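Local structure of chitinase A (Pteris ryukyuensis, 4RL3) at residues A[61-66]-A[114-119]; A[165-170]-A[205-210]; A[189-194]-A[222-227]; A[36-41]-A[82-87]; A[9-14]-A[249-254]. The protein probably hydrolyses the beta-1,4-glycosidic bonds of chitin, this chain being the family 18 catalytic domain of a longer fern protein. All coordinates share one frame; numbering follows the deposited sequence.

Contact 1. Residues A[61-66]-A[114-119]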
# COMPACT_ATOMS: atom_id res chain seq x y z
N ALA A 61 -20.55 0.69 -3.80
CA ALA A 61 -21.41 -0.44 -3.43
C ALA A 61 -20.60 -1.74 -3.26
O ALA A 61 -20.91 -2.53 -2.36
CB ALA A 61 -22.49 -0.63 -4.47
N ALA A 62 -19.58 -1.93 -4.08
CA ALA A 62 -18.68 -3.09 -3.96
C ALA A 62 -17.87 -3.06 -2.66
O ALA A 62 -17.69 -4.10 -2.03
CB ALA A 62 -17.74 -3.20 -5.16
N VAL A 63 -17.39 -1.88 -2.26
CA VAL A 63 -16.66 -1.76 -0.99
C VAL A 63 -17.60 -2.06 0.17
O VAL A 63 -17.25 -2.80 1.10
CB VAL A 63 -16.04 -0.36 -0.79
CG1 VAL A 63 -15.45 -0.25 0.62
CG2 VAL A 63 -14.99 -0.07 -1.85
N GLN A 64 -18.79 -1.47 0.14
CA GLN A 64 -19.74 -1.64 1.23
C GLN A 64 -20.12 -3.11 1.37
O GLN A 64 -20.18 -3.65 2.48
CB GLN A 64 -20.97 -0.79 0.94
CG GLN A 64 -21.98 -0.69 2.06
CD GLN A 64 -23.07 0.32 1.75
OE1 GLN A 64 -23.49 0.46 0.59
NE2 GLN A 64 -23.53 1.03 2.77
N ALA A 65 -20.32 -3.76 0.23
CA ALA A 65 -20.73 -5.17 0.20
C ALA A 65 -19.66 -6.11 0.75
O ALA A 65 -19.98 -6.97 1.56
CB ALA A 65 -21.13 -5.59 -1.20
N ILE A 66 -18.42 -5.96 0.32
CA ILE A 66 -17.37 -6.87 0.81
C ILE A 66 -17.17 -6.68 2.31
O ILE A 66 -16.98 -7.64 3.04
CB ILE A 66 -16.05 -6.77 -0.01
CG1 ILE A 66 -15.22 -8.04 0.14
CG2 ILE A 66 -15.27 -5.51 0.34
CD1 ILE A 66 -15.80 -9.25 -0.57
N TYR A 114 -16.48 6.24 -0.70
CA TYR A 114 -16.16 4.83 -0.94
C TYR A 114 -16.11 3.98 0.35
O TYR A 114 -15.80 2.79 0.28
CB TYR A 114 -14.85 4.71 -1.73
CG TYR A 114 -15.07 4.91 -3.22
CD1 TYR A 114 -15.22 6.18 -3.75
CD2 TYR A 114 -15.15 3.82 -4.09
CE1 TYR A 114 -15.47 6.36 -5.09
CE2 TYR A 114 -15.39 3.99 -5.44
CZ TYR A 114 -15.55 5.26 -5.94
OH TYR A 114 -15.80 5.45 -7.29
N HIS A 115 -16.47 4.55 1.50
CA HIS A 115 -16.55 3.80 2.76
C HIS A 115 -15.18 3.24 3.15
O HIS A 115 -15.06 2.10 3.59
CB HIS A 115 -17.57 2.65 2.66
CG HIS A 115 -18.79 2.99 1.87
ND1 HIS A 115 -19.71 3.93 2.29
CD2 HIS A 115 -19.23 2.53 0.68
CE1 HIS A 115 -20.68 4.02 1.39
NE2 HIS A 115 -20.41 3.18 0.40
N LEU A 116 -14.15 4.05 2.98
CA LEU A 116 -12.78 3.58 3.18
C LEU A 116 -12.31 3.76 4.62
O LEU A 116 -12.93 4.47 5.42
CB LEU A 116 -11.84 4.30 2.21
CG LEU A 116 -12.22 4.21 0.73
CD1 LEU A 116 -11.23 4.96 -0.14
CD2 LEU A 116 -12.32 2.76 0.27
N ASP A 117 -11.17 3.16 4.91
CA ASP A 117 -10.64 3.05 6.27
C ASP A 117 -9.27 3.67 6.45
O ASP A 117 -8.77 3.74 7.57
CB ASP A 117 -10.56 1.57 6.64
CG ASP A 117 -11.92 0.92 6.72
OD1 ASP A 117 -12.63 1.22 7.70
OD2 ASP A 117 -12.30 0.16 5.80
N GLY A 118 -8.63 4.10 5.36
CA GLY A 118 -7.27 4.57 5.45
C GLY A 118 -6.60 4.86 4.14
O GLY A 118 -7.19 4.69 3.07
N ILE A 119 -5.36 5.35 4.24
CA ILE A 119 -4.57 5.70 3.07
C ILE A 119 -3.17 5.09 3.17
O ILE A 119 -2.65 4.87 4.26
CB ILE A 119 -4.45 7.23 2.86
CG1 ILE A 119 -3.72 7.93 4.01
CG2 ILE A 119 -5.85 7.82 2.68
CD1 ILE A 119 -3.29 9.35 3.70
O HOH W 1 -22.42 2.52 -1.48
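Helix 60-69 lies over the exit of helix 96-114, with CA of Val63 6.6 Å from CA of Tyr114 and CA of Gln64 6.5 Å from CA of His115, where the chain leaves the helix (phi 62°). Val63 drives one methyl into this corner: CG1, anti to the backbone N (chi1 173°), presses to 3.1 Å from Tyr114 O and also nears His115 O and Leu116 CD2. Methyl CG2 comes to the edge of the Tyr114 ring, 4.5 Å from CD2; the ring's hydroxyl is held by Asn55. The amide carbon CD of Gln64 lies over one face of the His115 ring, CB is 3.8 Å from His115 CD2, and the amide is 20° from parallel to the imidazole. With no direct hydrogen bond between the segments, a water in the imidazole plane bonds His115 NE2 at 2.8 Å and donates to Gln64 OE1 at 3.1 Å. Phe17 and Val75 also pack on Val63, while Lys67 NZ bonds to His115 O and forms a salt bridge with Asp117 OD2. Asp117, just before strand 118-123, opens the DGxDxDxE signature of family 18. The helix thus packs on the turn into that strand, an alpha-to-beta connection of the (beta/alpha)8 barrel.

Contact 2. Residues A[165-170]-A[205-210]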
# COMPACT_ATOMS: atom_id res chain seq x y z
N GLN A 165 13.53 9.70 1.38
CA GLN A 165 12.22 10.31 1.59
C GLN A 165 11.43 9.61 2.67
O GLN A 165 10.89 10.24 3.58
CB GLN A 165 11.42 10.31 0.30
CG GLN A 165 11.93 11.30 -0.75
CD GLN A 165 13.09 10.80 -1.59
OE1 GLN A 165 13.46 9.61 -1.57
NE2 GLN A 165 13.68 11.71 -2.35
N TYR A 166 11.32 8.29 2.57
CA TYR A 166 10.42 7.58 3.47
C TYR A 166 10.97 7.34 4.88
O TYR A 166 10.20 7.31 5.83
CB TYR A 166 9.93 6.29 2.83
CG TYR A 166 8.87 6.55 1.78
CD1 TYR A 166 7.53 6.70 2.14
CD2 TYR A 166 9.20 6.68 0.44
CE1 TYR A 166 6.55 6.95 1.19
CE2 TYR A 166 8.23 6.93 -0.51
CZ TYR A 166 6.91 7.07 -0.13
OH TYR A 166 5.94 7.32 -1.08
N THR A 167 12.29 7.19 5.02
CA THR A 167 12.84 7.12 6.38
C THR A 167 12.68 8.45 7.13
O THR A 167 12.43 8.47 8.33
CB THR A 167 14.31 6.66 6.44
OG1 THR A 167 15.14 7.55 5.67
CG2 THR A 167 14.45 5.21 5.95
N ALA A 168 12.84 9.56 6.42
CA ALA A 168 12.62 10.87 7.01
C ALA A 168 11.17 10.99 7.46
O ALA A 168 10.88 11.43 8.57
CB ALA A 168 12.97 11.98 6.03
N LEU A 169 10.25 10.58 6.58
CA LEU A 169 8.83 10.60 6.89
C LEU A 169 8.50 9.71 8.09
O LEU A 169 7.86 10.16 9.04
CB LEU A 169 8.01 10.16 5.67
CG LEU A 169 6.50 10.02 5.82
CD1 LEU A 169 5.84 11.31 6.34
CD2 LEU A 169 5.89 9.57 4.50
N PHE A 170 8.97 8.46 8.08
CA PHE A 170 8.65 7.54 9.16
C PHE A 170 9.25 7.97 10.50
O PHE A 170 8.59 7.88 11.54
CB PHE A 170 9.08 6.11 8.84
CG PHE A 170 8.63 5.11 9.88
CD1 PHE A 170 7.33 4.62 9.88
CD2 PHE A 170 9.49 4.69 10.88
CE1 PHE A 170 6.90 3.73 10.85
CE2 PHE A 170 9.06 3.81 11.85
CZ PHE A 170 7.77 3.32 11.83
N SER A 205 15.22 -2.60 10.19
CA SER A 205 16.10 -1.74 10.99
C SER A 205 15.97 -0.24 10.66
O SER A 205 16.27 0.60 11.51
CB SER A 205 17.56 -2.17 10.85
OG SER A 205 18.12 -1.71 9.65
N LYS A 206 15.51 0.07 9.45
CA LYS A 206 15.34 1.45 8.97
C LYS A 206 13.96 2.03 9.24
O LYS A 206 13.78 3.25 9.11
CB LYS A 206 15.61 1.50 7.46
CG LYS A 206 17.01 1.07 7.08
CD LYS A 206 17.15 0.83 5.59
CE LYS A 206 18.57 0.40 5.24
NZ LYS A 206 18.71 0.12 3.79
N TYR A 207 13.01 1.17 9.61
CA TYR A 207 11.60 1.56 9.76
C TYR A 207 11.05 1.11 11.11
O TYR A 207 9.94 0.55 11.20
CB TYR A 207 10.78 1.02 8.59
CG TYR A 207 11.07 1.79 7.33
CD1 TYR A 207 10.51 3.05 7.13
CD2 TYR A 207 11.93 1.29 6.36
CE1 TYR A 207 10.79 3.78 5.99
CE2 TYR A 207 12.20 2.01 5.21
CZ TYR A 207 11.62 3.26 5.04
OH TYR A 207 11.89 4.00 3.91
N GLY A 208 11.84 1.34 12.14
CA GLY A 208 11.37 1.20 13.52
C GLY A 208 11.64 -0.14 14.19
O GLY A 208 11.28 -0.32 15.35
N GLY A 209 12.28 -1.07 13.47
CA GLY A 209 12.73 -2.33 14.06
C GLY A 209 12.01 -3.56 13.56
O GLY A 209 12.51 -4.66 13.69
N GLY A 210 10.82 -3.38 12.99
CA GLY A 210 10.07 -4.51 12.46
C GLY A 210 8.62 -4.64 12.90
O GLY A 210 7.83 -5.26 12.20
O HOH W 2 12.53 5.73 9.79
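Tyr166 begins the contact on helix 163-173: its CB lies 3.2 Å from Tyr207 OH, while its own hydroxyl bonds to Tyr123 O. Thr167 crosses Tyr207 at about a right angle, and its CG2 sits 3.6 Å from Tyr207 CZ; its OG1 turns back to Glu163 O within the helix. From Thr167 O a water, 3.1 Å away, spans to Lys206 O at 2.9 Å, donating to both. One turn on, Phe170 swings CG opposite its backbone N (chi1 -174°) and offers its ring face to the edge of Tyr207, an offset edge-to-face pair with centroids 5.9 Å apart and planes at 69°. Phe170 CB also reaches Tyr207 CD1 at 3.8 Å, and CE2 comes to 3.4 Å from Tyr207 O where the chain turns into Gly208. A serine in place of Tyr207 would probably leave the face of Phe170 without its aromatic mate and open a gap against Thr167, Ile156 and Val180. Tyr207, just past helix 193-206, reaches across to helix 163-173 and the strands beneath. The contact itself rests on ring and methyl packing plus one bridging water, with a salt bridge from Lys206 to Glu163 just outside.

Contact 3. Residues A[189-194]-A[222-227]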
# COMPACT_ATOMS: atom_id res chain seq x y z
N ALA A 189 14.89 -11.74 -8.47
CA ALA A 189 14.18 -13.02 -8.59
C ALA A 189 14.99 -14.21 -8.08
O ALA A 189 14.42 -15.24 -7.75
CB ALA A 189 13.76 -13.24 -10.04
N GLY A 190 16.31 -14.06 -8.02
CA GLY A 190 17.19 -15.09 -7.47
C GLY A 190 17.30 -15.12 -5.95
O GLY A 190 17.98 -15.98 -5.41
N THR A 191 16.63 -14.20 -5.26
CA THR A 191 16.72 -14.13 -3.81
C THR A 191 16.30 -15.44 -3.12
O THR A 191 15.20 -15.93 -3.35
CB THR A 191 15.83 -12.98 -3.28
OG1 THR A 191 16.27 -11.74 -3.83
CG2 THR A 191 15.87 -12.87 -1.76
N SER A 192 17.18 -15.99 -2.28
CA SER A 192 16.85 -17.19 -1.51
C SER A 192 16.03 -16.85 -0.26
O SER A 192 15.93 -15.68 0.15
CB SER A 192 18.13 -17.90 -1.07
OG SER A 192 18.79 -17.10 -0.10
N ALA A 193 15.47 -17.86 0.39
CA ALA A 193 14.76 -17.63 1.65
C ALA A 193 15.65 -17.01 2.74
O ALA A 193 15.22 -16.10 3.44
CB ALA A 193 14.09 -18.91 2.13
N SER A 194 16.89 -17.50 2.85
CA SER A 194 17.86 -16.97 3.81
C SER A 194 18.18 -15.50 3.53
O SER A 194 18.21 -14.68 4.44
CB SER A 194 19.15 -17.79 3.75
OG SER A 194 20.12 -17.27 4.64
N VAL A 222 7.60 -10.47 -10.86
CA VAL A 222 8.83 -9.75 -10.51
C VAL A 222 9.20 -10.03 -9.07
O VAL A 222 8.34 -10.34 -8.24
CB VAL A 222 8.72 -8.23 -10.76
CG1 VAL A 222 8.52 -7.92 -12.24
CG2 VAL A 222 7.61 -7.62 -9.94
N GLY A 223 10.49 -9.93 -8.77
CA GLY A 223 10.98 -10.10 -7.42
C GLY A 223 11.16 -11.54 -6.97
O GLY A 223 11.01 -12.49 -7.75
N PRO A 224 11.48 -11.72 -5.67
CA PRO A 224 11.67 -13.06 -5.12
C PRO A 224 10.43 -13.93 -5.34
O PRO A 224 9.30 -13.44 -5.24
CB PRO A 224 11.91 -12.79 -3.63
CG PRO A 224 12.44 -11.38 -3.58
CD PRO A 224 11.67 -10.67 -4.65
N ALA A 225 10.63 -15.20 -5.66
CA ALA A 225 9.53 -16.11 -5.89
C ALA A 225 8.61 -16.18 -4.67
O ALA A 225 9.08 -16.33 -3.55
CB ALA A 225 10.06 -17.50 -6.23
N PRO A 226 7.29 -16.09 -4.89
CA PRO A 226 6.36 -16.17 -3.77
C PRO A 226 6.55 -17.36 -2.83
O PRO A 226 6.48 -17.20 -1.61
CB PRO A 226 4.99 -16.24 -4.46
CG PRO A 226 5.19 -15.42 -5.68
CD PRO A 226 6.60 -15.71 -6.13
N SER A 227 6.79 -18.56 -3.38
CA SER A 227 6.98 -19.73 -2.54
C SER A 227 8.22 -19.57 -1.64
O SER A 227 8.21 -19.97 -0.49
CB SER A 227 7.11 -21.00 -3.38
OG SER A 227 8.20 -20.92 -4.28
O HOH W 3 13.51 -16.09 -5.41
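This is a surface contact between two loops, with Ala189 and Thr191 on one side and Gly223 and Pro224 on the other, each loop leading into the N-terminal end of a helix. Ala189 comes closest by backbone: its CA stands 4.3 Å from CA of Pro224 and directs a CA-H...O contact at Gly223 O, 3.3 Å away with an angle of 149° at the hydrogen. Thr191 and Pro224 lie side by side and point the same way, Thr191 CB resting 3.8 Å from Pro224 CG. With chi1 at -60°, Thr191 OG1 stands beside its own backbone N and bonds back to Gly188 O. The two loops follow strands 179-180 and 215-218 of the (beta/alpha)8 barrel and run into helices 193-206 and 226-238, so the contact joins neighbouring beta-alpha connections at the C-terminal ends of the strands. Ser192 is the N-cap of the first helix, Ala225 that of the second, where Pro226 takes the first helical position, one that needs no N-H. A single water ties the loops together, spending both protons on Ala189 O and Thr191 O, each 2.7 Å away, and accepting from Ala225 N at 3.0 Å. Gly223 has a positive phi of 81°, and a CB there would run into Pro224 CD. Behind these loops, Pro224 packs on Val229 and Thr191 on Tyr196 and Leu199 of the two helices.

Contact 4. Residues A[36-41]-A[82-87]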
# COMPACT_ATOMS: atom_id res chain seq x y z
N ILE A 36 -4.69 9.61 -7.47
CA ILE A 36 -3.57 10.44 -7.90
C ILE A 36 -4.06 11.87 -8.05
O ILE A 36 -5.14 12.11 -8.62
CB ILE A 36 -2.99 9.95 -9.25
CG1 ILE A 36 -2.85 8.42 -9.27
CG2 ILE A 36 -1.65 10.63 -9.53
CD1 ILE A 36 -2.47 7.85 -10.61
N ASP A 37 -3.25 12.81 -7.58
CA ASP A 37 -3.55 14.23 -7.69
C ASP A 37 -3.04 14.78 -9.02
O ASP A 37 -2.22 15.70 -9.08
CB ASP A 37 -2.98 15.01 -6.48
CG ASP A 37 -1.48 14.81 -6.27
OD1 ASP A 37 -0.96 13.69 -6.48
OD2 ASP A 37 -0.80 15.78 -5.88
N TYR A 38 -3.55 14.17 -10.09
CA TYR A 38 -3.24 14.53 -11.46
C TYR A 38 -4.49 14.39 -12.30
O TYR A 38 -5.39 13.60 -11.99
CB TYR A 38 -2.19 13.58 -12.03
CG TYR A 38 -0.75 14.00 -11.83
CD1 TYR A 38 -0.11 13.86 -10.60
CD2 TYR A 38 -0.01 14.52 -12.87
CE1 TYR A 38 1.21 14.23 -10.43
CE2 TYR A 38 1.31 14.90 -12.71
CZ TYR A 38 1.92 14.76 -11.48
OH TYR A 38 3.25 15.14 -11.31
N THR A 39 -4.53 15.13 -13.41
CA THR A 39 -5.58 14.95 -14.40
C THR A 39 -5.20 13.82 -15.33
O THR A 39 -4.03 13.40 -15.38
CB THR A 39 -5.77 16.21 -15.25
OG1 THR A 39 -4.62 16.41 -16.08
CG2 THR A 39 -6.01 17.43 -14.37
N SER A 40 -6.17 13.36 -16.13
CA SER A 40 -5.91 12.29 -17.08
C SER A 40 -4.92 12.71 -18.18
O SER A 40 -4.34 11.85 -18.84
CB SER A 40 -7.22 11.81 -17.72
OG SER A 40 -7.84 12.85 -18.44
N ALA A 41 -4.73 14.02 -18.36
CA ALA A 41 -3.67 14.54 -19.24
C ALA A 41 -2.31 14.67 -18.55
O ALA A 41 -1.37 15.27 -19.11
CB ALA A 41 -4.10 15.88 -19.84
N ASP A 82 3.31 4.66 -9.92
CA ASP A 82 4.42 4.94 -10.84
C ASP A 82 4.03 5.99 -11.88
O ASP A 82 4.68 7.04 -11.97
CB ASP A 82 4.84 3.62 -11.50
CG ASP A 82 6.08 3.75 -12.38
OD1 ASP A 82 6.73 4.81 -12.42
OD2 ASP A 82 6.39 2.74 -13.05
N THR A 83 2.97 5.73 -12.63
CA THR A 83 2.63 6.54 -13.80
C THR A 83 1.18 7.00 -13.84
O THR A 83 0.31 6.42 -13.19
CB THR A 83 2.92 5.78 -15.11
OG1 THR A 83 2.19 4.55 -15.13
CG2 THR A 83 4.39 5.51 -15.26
N ILE A 84 0.97 8.05 -14.62
CA ILE A 84 -0.36 8.59 -14.89
C ILE A 84 -0.39 8.79 -16.40
O ILE A 84 0.38 9.57 -16.95
CB ILE A 84 -0.64 9.92 -14.12
CG1 ILE A 84 -1.93 10.60 -14.60
CG2 ILE A 84 0.52 10.90 -14.22
CD1 ILE A 84 -3.17 9.79 -14.38
N SER A 85 -1.26 8.04 -17.08
CA SER A 85 -1.32 8.06 -18.55
C SER A 85 0.09 7.96 -19.15
O SER A 85 0.43 8.68 -20.09
CB SER A 85 -2.05 9.31 -19.05
OG SER A 85 -3.37 9.36 -18.53
N GLY A 86 0.90 7.07 -18.58
CA GLY A 86 2.27 6.83 -19.07
C GLY A 86 3.38 7.75 -18.57
O GLY A 86 4.56 7.45 -18.77
N SER A 87 3.02 8.88 -17.94
CA SER A 87 3.98 9.85 -17.44
C SER A 87 4.26 9.56 -15.96
O SER A 87 3.36 9.10 -15.27
CB SER A 87 3.43 11.27 -17.55
OG SER A 87 3.39 11.70 -18.91
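One face of the Tyr38 ring receives Ile84 CG2, which lies 3.9 Å from Tyr38 CD2, while at the far end of the ring the hydroxyl bonds to Gln90 O. Ile84 supplies most of the apolar packing. Its chi1 of 170° sets CG1 anti to the backbone N and carries it along the loop, 3.9 Å from Tyr38 CB and 3.6 Å from Thr39 O, leaving CG2 to lie on the ring. Farther along, Ile84 CD1 meets Ile36 CD1 at 4.3 Å. A glycine in place of Ile84 would probably uncover this face of Tyr38, leave Ile36 without its methyl partner and open a gap between the loops. Ile84 to Ser87 form a type I' turn closing a two-residue beta hairpin: Ile84 N bonds to Ser87 O at 2.7 Å and Ser87 N to Ile84 O at 2.9 Å. The hairpin follows barrel strand 73-81 and the facing loop follows strand 27-36, so the two meet at the C-terminal rim, where family 18 barrels place their active sites. On the rim, Asp37, centre of an inverse gamma turn, bonds Tyr123 and Trp99, and Asp82 bonds His125. At the turn, Ser85 OG donates to Ser40 O over 2.7 Å, coming in at 139° to the C=O bond and tilted 21° from the carbonyl plane.

Contact 5. Residues A[9-14]-A[249-254]; sequences GALYNG and SADGSY. With EDO (1,2-ethanediol), chain C.
Asp251 carries the contact through its carboxylate, which accepts from the backbone N-H groups of Gly9 and Leu11. Gly9 N donates to OD1 of Asp251 at 2.9 Å, nearly straight at 166° and on the syn lone pair, whereas Leu11 N reaches OD2 of Asp251 at 3.1 Å from well above the carboxylate plane, 46° out of it. A water accepting from Asn13 N lies within bonding distance of OD2 as well. A 1,2-ethanediol, probably from the crystallisation liquor, completes the shell: its O1 donates to Asp251 OD1 over 2.8 Å and takes the N-H of Ala10 at 3.0 Å. Its O2 shares a 2.6 Å hydrogen bond with Ser249 OG, and Leu11 adds an apolar touch beside it, CG being 3.6 Å from Asp251 CB. Next outward, Asn13 ND2 donates to Asp251 O at 3.0 Å, the acceptor lying in the amide plane. Asn13 O in turn sits at the edge of the Tyr254 ring, 3.3 Å from CE2, and a water links the same oxygen to the tyrosine hydroxyl. Ser249, preceded by a cis peptide, probably helps to position Asp251 as N-cap of helix 250-254, its OG accepting from Gly252 N. The segments follow strands 3-8 and 244-248, the first and last of the barrel, which pair in parallel where it closes. With two backbone N-H groups and a diol hydroxyl meeting the carboxylate in the first turn of a helix, negative charge there is likely to be stabilised, and the bonds holding the loop are probably charge-assisted.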
# COMPACT_ATOMS: atom_id res chain seq x y z
N GLY A 9 -6.78 -2.92 -8.28
CA GLY A 9 -7.57 -2.02 -9.12
C GLY A 9 -6.89 -1.18 -10.17
O GLY A 9 -7.58 -0.54 -10.95
N ALA A 10 -5.56 -1.18 -10.22
CA ALA A 10 -4.83 -0.22 -11.05
C ALA A 10 -4.75 -0.61 -12.52
O ALA A 10 -4.51 0.26 -13.36
CB ALA A 10 -3.43 0.01 -10.51
N LEU A 11 -4.91 -1.89 -12.84
CA LEU A 11 -4.73 -2.33 -14.23
C LEU A 11 -5.99 -2.24 -15.08
O LEU A 11 -5.90 -2.36 -16.31
CB LEU A 11 -4.19 -3.76 -14.30
CG LEU A 11 -2.86 -4.03 -13.59
CD1 LEU A 11 -2.34 -5.39 -14.00
CD2 LEU A 11 -1.82 -2.96 -13.88
N TYR A 12 -7.14 -1.99 -14.46
CA TYR A 12 -8.42 -2.01 -15.17
C TYR A 12 -8.60 -3.33 -15.93
O TYR A 12 -8.94 -3.33 -17.12
CB TYR A 12 -8.57 -0.80 -16.10
CG TYR A 12 -8.59 0.56 -15.42
CD1 TYR A 12 -7.44 1.08 -14.84
CD2 TYR A 12 -9.76 1.33 -15.37
CE1 TYR A 12 -7.45 2.33 -14.22
CE2 TYR A 12 -9.77 2.58 -14.76
CZ TYR A 12 -8.62 3.06 -14.18
OH TYR A 12 -8.64 4.31 -13.58
N ASN A 13 -8.38 -4.44 -15.24
CA ASN A 13 -8.44 -5.75 -15.90
C ASN A 13 -9.62 -6.59 -15.46
O ASN A 13 -9.70 -7.77 -15.82
CB ASN A 13 -7.11 -6.53 -15.80
CG ASN A 13 -6.84 -7.13 -14.43
OD1 ASN A 13 -7.64 -7.04 -13.48
ND2 ASN A 13 -5.67 -7.76 -14.31
N GLY A 14 -10.54 -5.99 -14.70
CA GLY A 14 -11.77 -6.66 -14.34
C GLY A 14 -11.74 -7.39 -13.02
O GLY A 14 -12.76 -7.93 -12.60
N SER A 249 -0.14 -7.93 -6.79
CA SER A 249 -1.44 -7.31 -6.51
C SER A 249 -2.53 -8.29 -6.94
O SER A 249 -2.25 -9.26 -7.65
CB SER A 249 -1.61 -6.06 -7.35
OG SER A 249 -1.50 -6.36 -8.74
N ALA A 250 -3.77 -8.01 -6.58
CA ALA A 250 -4.89 -8.83 -7.04
C ALA A 250 -4.97 -8.86 -8.58
O ALA A 250 -5.28 -9.90 -9.16
CB ALA A 250 -6.20 -8.31 -6.46
N ASP A 251 -4.70 -7.72 -9.21
CA ASP A 251 -4.74 -7.62 -10.68
C ASP A 251 -3.70 -8.57 -11.28
O ASP A 251 -3.97 -9.25 -12.28
CB ASP A 251 -4.46 -6.19 -11.20
CG ASP A 251 -5.19 -5.09 -10.44
OD1 ASP A 251 -5.09 -5.06 -9.19
OD2 ASP A 251 -5.83 -4.23 -11.08
N GLY A 252 -2.51 -8.57 -10.68
CA GLY A 252 -1.40 -9.43 -11.11
C GLY A 252 -1.78 -10.89 -10.98
O GLY A 252 -1.56 -11.69 -11.89
N SER A 253 -2.37 -11.23 -9.85
CA SER A 253 -2.77 -12.60 -9.59
C SER A 253 -3.86 -13.03 -10.57
O SER A 253 -3.83 -14.14 -11.11
CB SER A 253 -3.25 -12.73 -8.16
OG SER A 253 -2.17 -12.50 -7.29
N TYR A 254 -4.81 -12.15 -10.81
CA TYR A 254 -5.93 -12.41 -11.71
C TYR A 254 -5.45 -12.78 -13.11
O TYR A 254 -6.00 -13.67 -13.76
CB TYR A 254 -6.83 -11.18 -11.77
CG TYR A 254 -8.16 -11.34 -12.48
CD1 TYR A 254 -9.12 -12.22 -12.01
CD2 TYR A 254 -8.47 -10.58 -13.59
CE1 TYR A 254 -10.36 -12.34 -12.63
CE2 TYR A 254 -9.69 -10.70 -14.22
CZ TYR A 254 -10.62 -11.59 -13.74
OH TYR A 254 -11.84 -11.72 -14.38
C1 EDO C . -2.08 -2.64 -8.70
O1 EDO C . -3.52 -2.76 -8.65
C2 EDO C . -1.53 -2.97 -10.10
O2 EDO C . -1.67 -4.35 -10.40
O HOH W 4 -8.07 -3.82 -12.46
O HOH W 5 -12.25 -9.55 -16.56
O HOH W 6 -13.75 -10.49 -11.85

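How the contacts relate
Along the chain, contacts 1 and 4 interleave, contacts 2 and 3 interleave in turn, and all four fall within the span closed by contact 5, which joins the loops after the first and last barrel strands. Contacts 2 and 3 share helix 193-206, using its C-terminal and N-terminal ends, with centres 23 Å apart. The centres of contacts 1 and 2 are 28 Å apart, on opposite sides of the chain's centre. None touches another; the nearest atoms of contact 5 come within about 8 Å of contacts 3 and 4, which likewise lie on loops after barrel strands. The five thus join neighbouring parts of one closed barrel, the family 18 catalytic domain, contact 5 at its seam.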